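Local coordinates for protein neurotoxin (Clostridium botulinum, PDB 3N7L) that probably binds gangliosides on the nerve-cell surface, serving as the receptor-binding domain of a botulinum neurotoxin of serotype D/C, at residues F114-N119 against I167-L172; K98-W103 against Q118-E123. All coordinates share one frame; numbering follows the deposited sequence.

Contact 1: residues F114-N119 against I167-L172; sequences FTLKQN and IKVKEL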
ATOM      1  N   PHE A 114       8.780  16.140   8.022  1.00 22.20           N
ATOM      2  CA  PHE A 114       8.612  16.337   9.451  1.00 21.71           C
ATOM      3  C   PHE A 114       9.481  17.531   9.810  1.00 22.01           C
ATOM      4  O   PHE A 114      10.676  17.558   9.506  1.00 21.42           O
ATOM      5  CB  PHE A 114       9.061  15.094  10.231  1.00 22.22           C
ATOM      6  CG  PHE A 114       9.108  15.298  11.720  1.00 21.47           C
ATOM      7  CD1 PHE A 114      10.298  15.640  12.352  1.00 21.72           C
ATOM      8  CD2 PHE A 114       7.952  15.187  12.486  1.00 22.93           C
ATOM      9  CE1 PHE A 114      10.341  15.872  13.728  1.00 21.21           C
ATOM     10  CE2 PHE A 114       7.983  15.415  13.865  1.00 21.95           C
ATOM     11  CZ  PHE A 114       9.181  15.758  14.484  1.00 20.88           C
ATOM     12  N   THR A 115       8.866  18.512  10.458  1.00 23.75           N
ATOM     13  CA  THR A 115       9.557  19.736  10.832  1.00 25.09           C
ATOM     14  C   THR A 115       9.597  19.989  12.329  1.00 24.94           C
ATOM     15  O   THR A 115       8.593  19.857  13.021  1.00 26.47           O
ATOM     16  CB  THR A 115       8.886  20.962  10.169  1.00 25.52           C
ATOM     17  OG1 THR A 115       8.875  20.786   8.750  1.00 25.65           O
ATOM     18  CG2 THR A 115       9.639  22.245  10.515  1.00 26.03           C
ATOM     19  N   LEU A 116      10.777  20.355  12.812  1.00 25.09           N
ATOM     20  CA  LEU A 116      10.993  20.695  14.213  1.00 26.28           C
ATOM     21  C   LEU A 116      11.057  22.224  14.134  1.00 25.45           C
ATOM     22  O   LEU A 116      11.991  22.775  13.557  1.00 25.99           O
ATOM     23  CB  LEU A 116      12.332  20.109  14.677  1.00 27.23           C
ATOM     24  CG  LEU A 116      12.398  19.211  15.920  1.00 29.74           C
ATOM     25  CD1 LEU A 116      11.140  18.363  16.046  1.00 26.02           C
ATOM     26  CD2 LEU A 116      13.650  18.332  15.832  1.00 26.25           C
ATOM     27  N   LYS A 117      10.061  22.906  14.684  1.00 26.65           N
ATOM     28  CA  LYS A 117      10.030  24.365  14.607  1.00 29.37           C
ATOM     29  C   LYS A 117      10.358  25.056  15.929  1.00 29.38           C
ATOM     30  O   LYS A 117       9.538  25.078  16.849  1.00 27.78           O
ATOM     31  CB  LYS A 117       8.650  24.816  14.123  1.00 30.54           C
ATOM     32  CG  LYS A 117       8.543  26.300  13.800  1.00 32.37           C
ATOM     33  CD  LYS A 117       7.099  26.671  13.519  1.00 34.69           C
ATOM     34  CE  LYS A 117       6.984  28.090  12.992  1.00 35.18           C
ATOM     35  NZ  LYS A 117       7.642  28.213  11.667  1.00 35.52           N
ATOM     36  N   GLN A 118      11.551  25.631  16.031  1.00 31.54           N
ATOM     37  CA  GLN A 118      11.899  26.313  17.272  1.00 33.80           C
ATOM     38  C   GLN A 118      11.165  27.653  17.359  1.00 32.74           C
ATOM     39  O   GLN A 118      10.649  28.007  18.414  1.00 31.71           O
ATOM     40  CB  GLN A 118      13.412  26.504  17.393  1.00 37.21           C
ATOM     41  CG  GLN A 118      14.027  27.443  16.406  1.00 40.67           C
ATOM     42  CD  GLN A 118      15.478  27.720  16.735  1.00 41.77           C
ATOM     43  OE1 GLN A 118      15.803  28.155  17.842  1.00 41.96           O
ATOM     44  NE2 GLN A 118      16.361  27.468  15.773  1.00 43.27           N
ATOM     45  N   ASN A 119      11.119  28.395  16.255  1.00 32.28           N
ATOM     46  CA  ASN A 119      10.395  29.667  16.228  1.00 34.90           C
ATOM     47  C   ASN A 119       9.953  30.021  14.814  1.00 36.96           C
ATOM     48  O   ASN A 119      10.300  29.326  13.856  1.00 37.22           O
ATOM     49  CB  ASN A 119      11.220  30.816  16.839  1.00 32.50           C
ATOM     50  CG  ASN A 119      12.543  31.039  16.142  1.00 33.03           C
ATOM     51  OD1 ASN A 119      12.607  31.168  14.919  1.00 30.75           O
ATOM     52  ND2 ASN A 119      13.615  31.101  16.926  1.00 33.87           N
ATOM     53  N   ILE A 167      19.442  13.062  10.269  1.00 32.22           N
ATOM     54  CA  ILE A 167      20.255  14.257  10.433  1.00 33.10           C
ATOM     55  C   ILE A 167      20.419  14.610  11.905  1.00 31.79           C
ATOM     56  O   ILE A 167      19.535  14.360  12.727  1.00 30.17           O
ATOM     57  CB  ILE A 167      19.658  15.491   9.709  1.00 34.09           C
ATOM     58  CG1 ILE A 167      18.420  15.992  10.448  1.00 35.64           C
ATOM     59  CG2 ILE A 167      19.291  15.134   8.270  1.00 37.51           C
ATOM     60  CD1 ILE A 167      17.860  17.279   9.873  1.00 37.09           C
ATOM     61  N   LYS A 168      21.569  15.194  12.215  1.00 31.83           N
ATOM     62  CA  LYS A 168      21.908  15.626  13.563  1.00 32.05           C
ATOM     63  C   LYS A 168      21.030  16.827  13.926  1.00 30.90           C
ATOM     64  O   LYS A 168      20.937  17.798  13.165  1.00 29.30           O
ATOM     65  CB  LYS A 168      23.399  16.004  13.596  1.00 34.88           C
ATOM     66  CG  LYS A 168      23.890  16.722  14.843  1.00 39.57           C
ATOM     67  CD  LYS A 168      23.922  15.836  16.080  1.00 44.69           C
ATOM     68  CE  LYS A 168      24.617  16.568  17.242  1.00 47.69           C
ATOM     69  NZ  LYS A 168      24.642  15.790  18.522  1.00 45.80           N
ATOM     70  N   VAL A 169      20.365  16.752  15.074  1.00 30.09           N
ATOM     71  CA  VAL A 169      19.509  17.844  15.521  1.00 29.70           C
ATOM     72  C   VAL A 169      20.389  19.034  15.898  1.00 30.57           C
ATOM     73  O   VAL A 169      21.356  18.886  16.647  1.00 27.58           O
ATOM     74  CB  VAL A 169      18.658  17.423  16.741  1.00 29.65           C
ATOM     75  CG1 VAL A 169      17.834  18.602  17.245  1.00 28.06           C
ATOM     76  CG2 VAL A 169      17.734  16.274  16.354  1.00 29.33           C
ATOM     77  N   LYS A 170      20.064  20.210  15.365  1.00 31.48           N
ATOM     78  CA  LYS A 170      20.848  21.404  15.658  1.00 34.27           C
ATOM     79  C   LYS A 170      20.353  22.059  16.945  1.00 34.37           C
ATOM     80  O   LYS A 170      19.361  21.626  17.533  1.00 33.02           O
ATOM     81  CB  LYS A 170      20.768  22.405  14.493  1.00 36.18           C
ATOM     82  CG  LYS A 170      19.403  23.064  14.311  1.00 40.58           C
ATOM     83  CD  LYS A 170      19.437  24.145  13.223  1.00 45.60           C
ATOM     84  CE  LYS A 170      18.126  24.934  13.174  1.00 47.58           C
ATOM     85  NZ  LYS A 170      18.143  26.034  12.162  1.00 49.34           N
ATOM     86  N   GLU A 171      21.054  23.095  17.390  1.00 34.99           N
ATOM     87  CA  GLU A 171      20.661  23.799  18.599  1.00 36.42           C
ATOM     88  C   GLU A 171      19.346  24.524  18.316  1.00 35.97           C
ATOM     89  O   GLU A 171      19.283  25.391  17.445  1.00 37.35           O
ATOM     90  CB  GLU A 171      21.745  24.801  19.006  1.00 37.68           C
ATOM     91  CG  GLU A 171      21.422  25.580  20.268  1.00 41.48           C
ATOM     92  CD  GLU A 171      21.467  24.724  21.524  1.00 44.98           C
ATOM     93  OE1 GLU A 171      20.899  25.150  22.552  1.00 47.97           O
ATOM     94  OE2 GLU A 171      22.080  23.636  21.489  1.00 43.58           O
ATOM     95  N   LEU A 172      18.301  24.161  19.051  1.00 34.85           N
ATOM     96  CA  LEU A 172      16.986  24.766  18.873  1.00 35.37           C
ATOM     97  C   LEU A 172      16.472  25.366  20.178  1.00 36.13           C
ATOM     98  O   LEU A 172      15.276  25.328  20.447  1.00 34.41           O
ATOM     99  CB  LEU A 172      15.986  23.712  18.376  1.00 34.55           C
ATOM    100  CG  LEU A 172      16.291  22.995  17.056  1.00 35.43           C
ATOM    101  CD1 LEU A 172      15.307  21.858  16.850  1.00 34.85           C
ATOM    102  CD2 LEU A 172      16.221  23.980  15.899  1.00 36.21           C
TER
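Leu172 divides its two methyl branches between Leu116 and Gln118; with Gln118 it supplies about two thirds of the buried surface, and no hydrogen bond crosses the contact. The branch toward the strand, Leu172 CD1, lies 4.0 Å from Leu116 CD2 and 4.1 Å from Leu116 CB, and the two leucines meet at about a right angle. The other branch slants across the glutamine chain, with Leu172 CD2 3.9 Å from Gln118 CD. Close to the backbones, Gln118 CB and Leu172 CB approach to 3.9 Å, which matches the nearest pair of CA atoms, Gln118 CA and Leu172 CA, at 5.6 Å. Gln118 reaches across with a first torsion of 67°, which places CG between its backbone N and carbonyl carbon, and an extended chain beyond. Leu116, by contrast, has both torsions away from staggered positions (chi1 -126°, chi2 34°), which may reflect strain or simply the fit of the model. Val169 closes the apolar patch, its CG1 4.4 Å from Leu116 CD2, while Lys170 adds only a thin margin with the far end of its chain. The total surface buried is 245 Å², modest, and combines leucine and valine methyls with the Gln118 chain. In the lectin-like beta sandwich, strand 111-117 belongs to one sheet and strand 162-168 to the other, so the loop after 168 folds over to meet the end of strand 111-117. Met151 touches both leucines, Met155 of strand 154-159 packs on Leu116, and Gln124 of strand 122-129 ties that loop down by bonding Lys168 O and Lys170 N.

Contact 2: residues K98-W103 against Q118-E123; sequences KNNSGW and QNENSE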
ATOM      1  N   LYS A  98       2.039  25.604  18.317  1.00 40.35           N
ATOM      2  CA  LYS A  98       1.111  26.521  18.973  1.00 42.84           C
ATOM      3  C   LYS A  98       1.434  27.998  18.743  1.00 44.68           C
ATOM      4  O   LYS A  98       0.613  28.742  18.197  1.00 48.38           O
ATOM      5  CB  LYS A  98       1.049  26.226  20.477  1.00 43.37           C
ATOM      6  CG  LYS A  98       0.206  27.219  21.273  1.00 46.14           C
ATOM      7  CD  LYS A  98      -1.201  27.366  20.701  1.00 48.87           C
ATOM      8  CE  LYS A  98      -1.920  28.571  21.309  1.00 52.64           C
ATOM      9  NZ  LYS A  98      -3.244  28.836  20.668  1.00 53.38           N
ATOM     10  N   ASN A  99       2.616  28.430  19.164  1.00 43.40           N
ATOM     11  CA  ASN A  99       3.008  29.825  18.979  1.00 42.67           C
ATOM     12  C   ASN A  99       4.254  29.872  18.117  1.00 41.05           C
ATOM     13  O   ASN A  99       5.297  30.377  18.537  1.00 39.43           O
ATOM     14  CB  ASN A  99       3.279  30.494  20.331  1.00 44.82           C
ATOM     15  CG  ASN A  99       2.017  30.656  21.165  1.00 47.22           C
ATOM     16  OD1 ASN A  99       1.094  31.374  20.779  1.00 47.73           O
ATOM     17  ND2 ASN A  99       1.972  29.985  22.312  1.00 47.96           N
ATOM     18  N   ASN A 100       4.134  29.331  16.908  1.00 38.52           N
ATOM     19  CA  ASN A 100       5.243  29.282  15.966  1.00 36.33           C
ATOM     20  C   ASN A 100       6.358  28.388  16.486  1.00 33.50           C
ATOM     21  O   ASN A 100       7.520  28.565  16.133  1.00 33.81           O
ATOM     22  CB  ASN A 100       5.782  30.690  15.693  1.00 39.28           C
ATOM     23  CG  ASN A 100       4.802  31.546  14.912  1.00 41.76           C
ATOM     24  OD1 ASN A 100       4.389  31.188  13.810  1.00 42.77           O
ATOM     25  ND2 ASN A 100       4.427  32.684  15.480  1.00 41.91           N
ATOM     26  N   SER A 101       5.998  27.428  17.331  1.00 32.07           N
ATOM     27  CA  SER A 101       6.971  26.495  17.887  1.00 30.59           C
ATOM     28  C   SER A 101       6.336  25.121  18.110  1.00 29.23           C
ATOM     29  O   SER A 101       5.162  25.023  18.471  1.00 27.25           O
ATOM     30  CB  SER A 101       7.527  27.029  19.213  1.00 31.69           C
ATOM     31  OG  SER A 101       8.718  26.349  19.582  1.00 30.50           O
ATOM     32  N   GLY A 102       7.126  24.070  17.894  1.00 27.73           N
ATOM     33  CA  GLY A 102       6.645  22.712  18.077  1.00 26.82           C
ATOM     34  C   GLY A 102       7.094  21.832  16.923  1.00 25.68           C
ATOM     35  O   GLY A 102       8.219  21.962  16.438  1.00 27.01           O
ATOM     36  N   TRP A 103       6.234  20.918  16.490  1.00 26.05           N
ATOM     37  CA  TRP A 103       6.576  20.065  15.356  1.00 24.19           C
ATOM     38  C   TRP A 103       5.382  19.942  14.421  1.00 22.69           C
ATOM     39  O   TRP A 103       4.239  20.148  14.827  1.00 21.98           O
ATOM     40  CB  TRP A 103       7.048  18.673  15.810  1.00 23.28           C
ATOM     41  CG  TRP A 103       6.044  17.854  16.570  1.00 23.24           C
ATOM     42  CD1 TRP A 103       6.006  17.655  17.916  1.00 23.55           C
ATOM     43  CD2 TRP A 103       4.949  17.102  16.022  1.00 24.18           C
ATOM     44  NE1 TRP A 103       4.958  16.825  18.246  1.00 24.84           N
ATOM     45  CE2 TRP A 103       4.293  16.471  17.104  1.00 23.75           C
ATOM     46  CE3 TRP A 103       4.460  16.899  14.723  1.00 24.53           C
ATOM     47  CZ2 TRP A 103       3.173  15.650  16.928  1.00 25.35           C
ATOM     48  CZ3 TRP A 103       3.342  16.080  14.549  1.00 24.47           C
ATOM     49  CH2 TRP A 103       2.713  15.468  15.648  1.00 24.96           C
ATOM     50  N   GLN A 118      11.551  25.631  16.031  1.00 31.54           N
ATOM     51  CA  GLN A 118      11.899  26.313  17.272  1.00 33.80           C
ATOM     52  C   GLN A 118      11.165  27.653  17.359  1.00 32.74           C
ATOM     53  O   GLN A 118      10.649  28.007  18.414  1.00 31.71           O
ATOM     54  CB  GLN A 118      13.412  26.504  17.393  1.00 37.21           C
ATOM     55  CG  GLN A 118      14.027  27.443  16.406  1.00 40.67           C
ATOM     56  CD  GLN A 118      15.478  27.720  16.735  1.00 41.77           C
ATOM     57  OE1 GLN A 118      15.803  28.155  17.842  1.00 41.96           O
ATOM     58  NE2 GLN A 118      16.361  27.468  15.773  1.00 43.27           N
ATOM     59  N   ASN A 119      11.119  28.395  16.255  1.00 32.28           N
ATOM     60  CA  ASN A 119      10.395  29.667  16.228  1.00 34.90           C
ATOM     61  C   ASN A 119       9.953  30.021  14.814  1.00 36.96           C
ATOM     62  O   ASN A 119      10.300  29.326  13.856  1.00 37.22           O
ATOM     63  CB  ASN A 119      11.220  30.816  16.839  1.00 32.50           C
ATOM     64  CG  ASN A 119      12.543  31.039  16.142  1.00 33.03           C
ATOM     65  OD1 ASN A 119      12.607  31.168  14.919  1.00 30.75           O
ATOM     66  ND2 ASN A 119      13.615  31.101  16.926  1.00 33.87           N
ATOM     67  N   GLU A 120       9.181  31.095  14.686  1.00 38.72           N
ATOM     68  CA  GLU A 120       8.671  31.516  13.385  1.00 40.95           C
ATOM     69  C   GLU A 120       9.783  31.743  12.371  1.00 40.86           C
ATOM     70  O   GLU A 120       9.554  31.713  11.163  1.00 41.22           O
ATOM     71  CB  GLU A 120       7.841  32.798  13.527  1.00 43.83           C
ATOM     72  CG  GLU A 120       8.627  34.031  13.973  1.00 49.70           C
ATOM     73  CD  GLU A 120       8.852  34.102  15.484  1.00 54.19           C
ATOM     74  OE1 GLU A 120       9.554  35.041  15.929  1.00 56.30           O
ATOM     75  OE2 GLU A 120       8.330  33.237  16.224  1.00 53.62           O
ATOM     76  N   ASN A 121      10.995  31.938  12.870  1.00 40.62           N
ATOM     77  CA  ASN A 121      12.137  32.211  12.016  1.00 41.38           C
ATOM     78  C   ASN A 121      13.027  31.011  11.689  1.00 40.82           C
ATOM     79  O   ASN A 121      13.696  30.995  10.658  1.00 39.62           O
ATOM     80  CB  ASN A 121      12.983  33.312  12.666  1.00 42.53           C
ATOM     81  CG  ASN A 121      13.900  33.995  11.686  1.00 43.31           C
ATOM     82  OD1 ASN A 121      14.557  34.979  12.020  1.00 42.78           O
ATOM     83  ND2 ASN A 121      13.951  33.478  10.461  1.00 45.93           N
ATOM     84  N   SER A 122      13.044  30.007  12.557  1.00 40.00           N
ATOM     85  CA  SER A 122      13.900  28.855  12.316  1.00 38.93           C
ATOM     86  C   SER A 122      13.280  27.495  12.588  1.00 37.34           C
ATOM     87  O   SER A 122      12.395  27.339  13.430  1.00 36.17           O
ATOM     88  CB  SER A 122      15.189  28.998  13.122  1.00 40.08           C
ATOM     89  OG  SER A 122      14.906  29.384  14.453  1.00 43.60           O
ATOM     90  N   GLU A 123      13.775  26.502  11.867  1.00 36.24           N
ATOM     91  CA  GLU A 123      13.277  25.151  12.002  1.00 35.29           C
ATOM     92  C   GLU A 123      14.261  24.188  11.366  1.00 33.55           C
ATOM     93  O   GLU A 123      15.225  24.598  10.717  1.00 31.78           O
ATOM     94  CB  GLU A 123      11.924  25.043  11.305  1.00 37.59           C
ATOM     95  CG  GLU A 123      11.995  25.330   9.816  1.00 42.33           C
ATOM     96  CD  GLU A 123      10.632  25.543   9.194  1.00 46.26           C
ATOM     97  OE1 GLU A 123      10.544  25.564   7.948  1.00 49.69           O
ATOM     98  OE2 GLU A 123       9.648  25.701   9.948  1.00 49.63           O
TER
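This is a surface contact between two turns at one end of the lectin-like beta sandwich: the bulged turn joining strands 111-117 and 122-129 leans on the loop that leads into strand 102-108. The turn carries a classic beta bulge, with Gln118 and Asn119 both facing Ser122: Ser122 O accepts from Asn119 N at 3.3 Å and, weakly, from Gln118 N at 3.2 Å. Two kinds of approach hold the neighbouring loop against it. The first is polar: Ser101 OG lies 2.8 Å from Gln118 O, brought there by a chi1 of -164° that sets the hydroxyl opposite its own backbone N. Lys117 O is also within reach of the same hydroxyl proton, so its acceptor is not settled, whereas Asn176 N bonds to Ser101 OG from outside. The second is close packing around Asn100, whose backbone is in the left-handed region. Asn100 O is 3.1 Å from Asn119 CA, a CA-H...O contact. Its side chain meets Glu120 through carbons, Asn100 CG to Glu120 CB at 3.6 Å, with the amide and carboxylate planes 67° apart; Glu120 OE2 lies 3.6 Å from Asn100 CB and farther from Asn100 ND2. Within the turn, Asn119 forms an Asx turn: Asn119 OD1 accepts from Asn121 N at 2.7 Å, the donor tilted 16° from the carbonyl plane, and takes a weak second bond from Ser122 N at 2.7 Å.

The segments of the two contacts share Gln118 and Asn119, of which Gln118 touches in both; the centres lie about 9 Å apart, yet opposite sides of the turn are used. Gln118 points its beta carbon toward 167-172 in contact 1 and away from 98-103 in contact 2, where its carbonyl oxygen takes over. Contact 1 is partly buried, with apolar methyls and a glutamine chain joining the two sheets; contact 2 lies at the surface, between a loop and a turn that flank strand 111-117, and mixes a serine hydroxyl near a carbonyl, a CA-H...O contact and carbon packing of polar side chains. Buried areas are similar, 245 and 205 Å², so chemistry rather than size separates them.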